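Local atomic coordinates of extracellular solute-binding protein (Bordetella parapertussis, PDB entry 3PU5), a protein that probably captures a small solute, perhaps a polyamine, outside the cytoplasmic membrane and hands it to a transporter, as extracellular solute-binding proteins do. Residues A[163-166]-A[170-173]; A[172-177]-A[316-321]. One frame throughout, in Å; residues are numbered along the deposited sequence.

Following the chain from the N terminus, the first of these segments, 163-166, lies in the last turns of helix 156-167. Three residues on, the loop 170-173 folds back against that helix; contact 1 closes this short loop. Gly172 and Asp173 then lead into helix 174-184, so contact 2 starts where contact 1 ends, and its long loop of 138 residues closes only when helix 305-322, near the C-terminal end of the modelled chain, returns to residues 172-177. The two loops overlap at the shared pair and neither contains the other. Together they join three helices on the surface of one lobe, with Ser177 packed against Gly164 between the two contacts.

Contact 1: residues A[163-166]-A[170-173]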
# COMPACT_ATOMS: atom_id res chain seq x y z
N PHE A 163 8.17 11.96 -8.15
CA PHE A 163 8.66 12.89 -9.17
C PHE A 163 9.05 14.23 -8.52
O PHE A 163 10.06 14.83 -8.88
CB PHE A 163 7.61 13.14 -10.27
CG PHE A 163 7.38 11.97 -11.19
CD1 PHE A 163 8.17 10.84 -11.11
CD2 PHE A 163 6.39 12.03 -12.15
CE1 PHE A 163 7.96 9.77 -11.96
CE2 PHE A 163 6.16 10.96 -13.02
CZ PHE A 163 6.95 9.83 -12.92
N GLY A 164 8.25 14.69 -7.57
CA GLY A 164 8.57 15.90 -6.85
C GLY A 164 9.90 15.79 -6.12
O GLY A 164 10.67 16.75 -6.07
N LYS A 165 10.18 14.62 -5.57
CA LYS A 165 11.42 14.40 -4.82
C LYS A 165 12.64 14.31 -5.74
O LYS A 165 13.69 14.88 -5.45
CB LYS A 165 11.31 13.14 -3.97
CG LYS A 165 12.50 12.90 -3.05
CD LYS A 165 12.25 11.67 -2.18
CE LYS A 165 13.53 11.04 -1.65
NZ LYS A 165 13.27 9.71 -1.00
N ILE A 166 12.51 13.59 -6.85
CA ILE A 166 13.62 13.40 -7.78
C ILE A 166 13.96 14.69 -8.54
O ILE A 166 15.13 15.05 -8.68
CB ILE A 166 13.34 12.27 -8.78
CG1 ILE A 166 13.24 10.93 -8.04
CG2 ILE A 166 14.43 12.22 -9.86
CD1 ILE A 166 12.52 9.84 -8.85
N GLY A 170 11.11 17.96 -3.05
CA GLY A 170 10.62 16.88 -2.21
C GLY A 170 9.22 16.42 -2.54
O GLY A 170 8.64 16.87 -3.52
N TYR A 171 8.67 15.54 -1.70
CA TYR A 171 7.35 14.97 -1.93
C TYR A 171 6.24 16.01 -2.10
O TYR A 171 5.25 15.75 -2.77
CB TYR A 171 6.96 14.02 -0.78
CG TYR A 171 7.75 12.74 -0.71
CD1 TYR A 171 8.16 12.09 -1.87
CD2 TYR A 171 8.07 12.16 0.51
CE1 TYR A 171 8.88 10.92 -1.82
CE2 TYR A 171 8.79 10.98 0.58
CZ TYR A 171 9.19 10.37 -0.60
OH TYR A 171 9.91 9.20 -0.54
N GLY A 172 6.40 17.17 -1.48
CA GLY A 172 5.36 18.19 -1.55
C GLY A 172 5.49 19.19 -2.69
O GLY A 172 4.71 20.14 -2.77
N ASP A 173 6.46 18.97 -3.57
CA ASP A 173 6.67 19.87 -4.70
C ASP A 173 5.76 19.47 -5.85
O ASP A 173 6.18 18.75 -6.76
CB ASP A 173 8.13 19.85 -5.14
CG ASP A 173 8.50 21.00 -6.07
OD1 ASP A 173 7.59 21.66 -6.62
OD2 ASP A 173 9.71 21.24 -6.26
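Gly164 and Gly170 meet backbone to backbone, and this is the tight part of the contact. Gly170 O lies 3.1 Å from Gly164 C, while Gly170 N donates to Gly164 O over 3.3 Å, with an angle of 145° at the hydrogen. Asp173 O approaches Gly164 CA to 3.7 Å. Without a side chain, Gly164 lets the carbonyl oxygens of Gly170 and Asp173 come down directly on the helix. Gly170 has a positive phi of 145°, a backbone shape suited to a residue without a side chain. This is the tight link between the consecutive helices 156-167 and 174-184: residues 170-173 form a type I beta turn, closed by Asp173 N on Gly170 O, and Asp173 is the N-cap of helix 174-184. Its OD2 accepts from Ser169 N, which ties the cap to the loop. On the looser, outer side, Lys165 and Tyr171 run side by side in the same direction. Lys165 turns CG away from its own amide nitrogen (chi1 -174°), and the extended chain then passes along the phenol, CD lying 3.5 Å from Tyr171 CE1. Lys165 NZ gives Tyr171 OH a weak hydrogen bond of 3.4 Å, and both side chains also touch Gln301.

Contact 2: residues A[172-177]-A[316-321]; sequences GDIEAS and LDLWNK
A helix-helix contact on the surface of one lobe brings the first turn of helix 174-184 to the C-terminal part of helix 305-322. It is small, burying 132 Å² in all, and Leu318 is the side chain that reaches across to Ile174 and Glu175. Leu318 CD1 meets Ile174 CG1 at 3.7 Å and Ile174 CD1 at 3.8 Å, the two side chains crossing at about a right angle. Ile174 presents this branch because CG1 stands between the backbone N and the carbonyl carbon (chi1 60°), with CD1 extended beyond it. The same Leu318 CD1 also lies 3.9 Å from Glu175 N. Leu318 continues the apolar surface onto Ile178, one turn further along helix 174-184, while Ile174 rests on Ala314 and Leu315 of the other helix.

Glu175 starts away from the other helix, but its chain bends at chi2 (-83°) and brings the carboxylate across the end of the leucine, the two side chains at about a right angle. Its CD is 3.9 Å from Leu318 CD1, and OE2 is 3.9 Å from Leu318 CD2. The other oxygen, OE1, forms a salt bridge with Arg322 near the end of helix 305-322. Behind the interface, Asp173 caps helix 174-184: Ala176 N points at Asp173 OD1 over 3.2 Å with a nearly straight angle of 167°, meeting the oxygen from above the carboxylate plane.

The direct joint is therefore mainly apolar, the two leucine methyls set against an isoleucine branch and the bent glutamate chain. Charge acts at its exposed margin, where the pairing with Arg322 would be expected to steady the Glu175 carboxylate beside Leu318 and to offset part of its negative charge.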
# COMPACT_ATOMS: atom_id res chain seq x y z
N GLY A 172 6.40 17.17 -1.48
CA GLY A 172 5.36 18.19 -1.55
C GLY A 172 5.49 19.19 -2.69
O GLY A 172 4.71 20.14 -2.77
N ASP A 173 6.46 18.97 -3.57
CA ASP A 173 6.67 19.87 -4.70
C ASP A 173 5.76 19.47 -5.85
O ASP A 173 6.18 18.75 -6.76
CB ASP A 173 8.13 19.85 -5.14
CG ASP A 173 8.50 21.00 -6.07
OD1 ASP A 173 7.59 21.66 -6.62
OD2 ASP A 173 9.71 21.24 -6.26
N ILE A 174 4.52 19.93 -5.81
CA ILE A 174 3.53 19.49 -6.78
C ILE A 174 3.77 20.10 -8.16
O ILE A 174 3.42 19.49 -9.17
CB ILE A 174 2.10 19.77 -6.30
CG1 ILE A 174 1.87 21.26 -6.08
CG2 ILE A 174 1.80 18.99 -5.03
CD1 ILE A 174 0.42 21.60 -5.76
N GLU A 175 4.35 21.30 -8.21
CA GLU A 175 4.69 21.92 -9.49
C GLU A 175 5.68 21.06 -10.25
O GLU A 175 5.48 20.75 -11.42
CB GLU A 175 5.30 23.31 -9.27
CG GLU A 175 4.28 24.36 -8.84
CD GLU A 175 3.52 24.96 -10.00
OE1 GLU A 175 3.81 24.59 -11.17
OE2 GLU A 175 2.63 25.81 -9.75
N ALA A 176 6.76 20.68 -9.56
CA ALA A 176 7.79 19.82 -10.15
C ALA A 176 7.19 18.47 -10.56
O ALA A 176 7.49 17.96 -11.64
CB ALA A 176 8.95 19.63 -9.17
N SER A 177 6.36 17.91 -9.68
CA SER A 177 5.66 16.66 -9.97
C SER A 177 4.84 16.73 -11.25
O SER A 177 4.98 15.89 -12.14
CB SER A 177 4.73 16.29 -8.81
OG SER A 177 5.48 15.98 -7.65
N LEU A 316 -4.69 18.26 -7.74
CA LEU A 316 -5.78 18.04 -8.69
C LEU A 316 -5.96 19.25 -9.61
O LEU A 316 -6.14 19.09 -10.82
CB LEU A 316 -7.09 17.77 -7.95
CG LEU A 316 -7.14 16.46 -7.17
CD1 LEU A 316 -8.25 16.50 -6.13
CD2 LEU A 316 -7.34 15.29 -8.13
N ASP A 317 -5.94 20.44 -9.02
CA ASP A 317 -6.05 21.69 -9.77
C ASP A 317 -4.96 21.79 -10.84
O ASP A 317 -5.25 22.02 -12.02
CB ASP A 317 -5.95 22.89 -8.83
CG ASP A 317 -7.23 23.14 -8.05
OD1 ASP A 317 -8.28 22.56 -8.41
OD2 ASP A 317 -7.20 23.93 -7.07
N LEU A 318 -3.71 21.60 -10.43
CA LEU A 318 -2.57 21.63 -11.36
C LEU A 318 -2.72 20.57 -12.44
O LEU A 318 -2.44 20.82 -13.62
CB LEU A 318 -1.26 21.40 -10.61
CG LEU A 318 -0.60 22.61 -9.96
CD1 LEU A 318 0.77 22.22 -9.46
CD2 LEU A 318 -0.50 23.77 -10.94
N TRP A 319 -3.16 19.38 -12.04
CA TRP A 319 -3.42 18.30 -12.97
C TRP A 319 -4.44 18.75 -14.02
O TRP A 319 -4.17 18.71 -15.21
CB TRP A 319 -3.91 17.05 -12.22
CG TRP A 319 -4.26 15.85 -13.06
CD1 TRP A 319 -5.38 15.67 -13.82
CD2 TRP A 319 -3.50 14.63 -13.19
NE1 TRP A 319 -5.36 14.44 -14.42
CE2 TRP A 319 -4.21 13.78 -14.05
CE3 TRP A 319 -2.27 14.19 -12.67
CZ2 TRP A 319 -3.75 12.50 -14.40
CZ3 TRP A 319 -1.82 12.92 -13.02
CH2 TRP A 319 -2.56 12.09 -13.87
N ASN A 320 -5.60 19.21 -13.56
CA ASN A 320 -6.66 19.61 -14.48
C ASN A 320 -6.21 20.73 -15.40
O ASN A 320 -6.78 20.96 -16.46
CB ASN A 320 -7.93 20.01 -13.72
CG ASN A 320 -8.57 18.83 -13.00
OD1 ASN A 320 -8.45 17.68 -13.43
ND2 ASN A 320 -9.26 19.11 -11.89
N LYS A 321 -5.14 21.41 -15.00
CA LYS A 321 -4.68 22.59 -15.72
C LYS A 321 -3.64 22.28 -16.80
O LYS A 321 -3.72 22.79 -17.92
CB LYS A 321 -4.11 23.59 -14.73
CG LYS A 321 -4.30 25.03 -15.13
CD LYS A 321 -4.73 25.86 -13.95
CE LYS A 321 -3.67 25.89 -12.87
NZ LYS A 321 -3.94 26.96 -11.87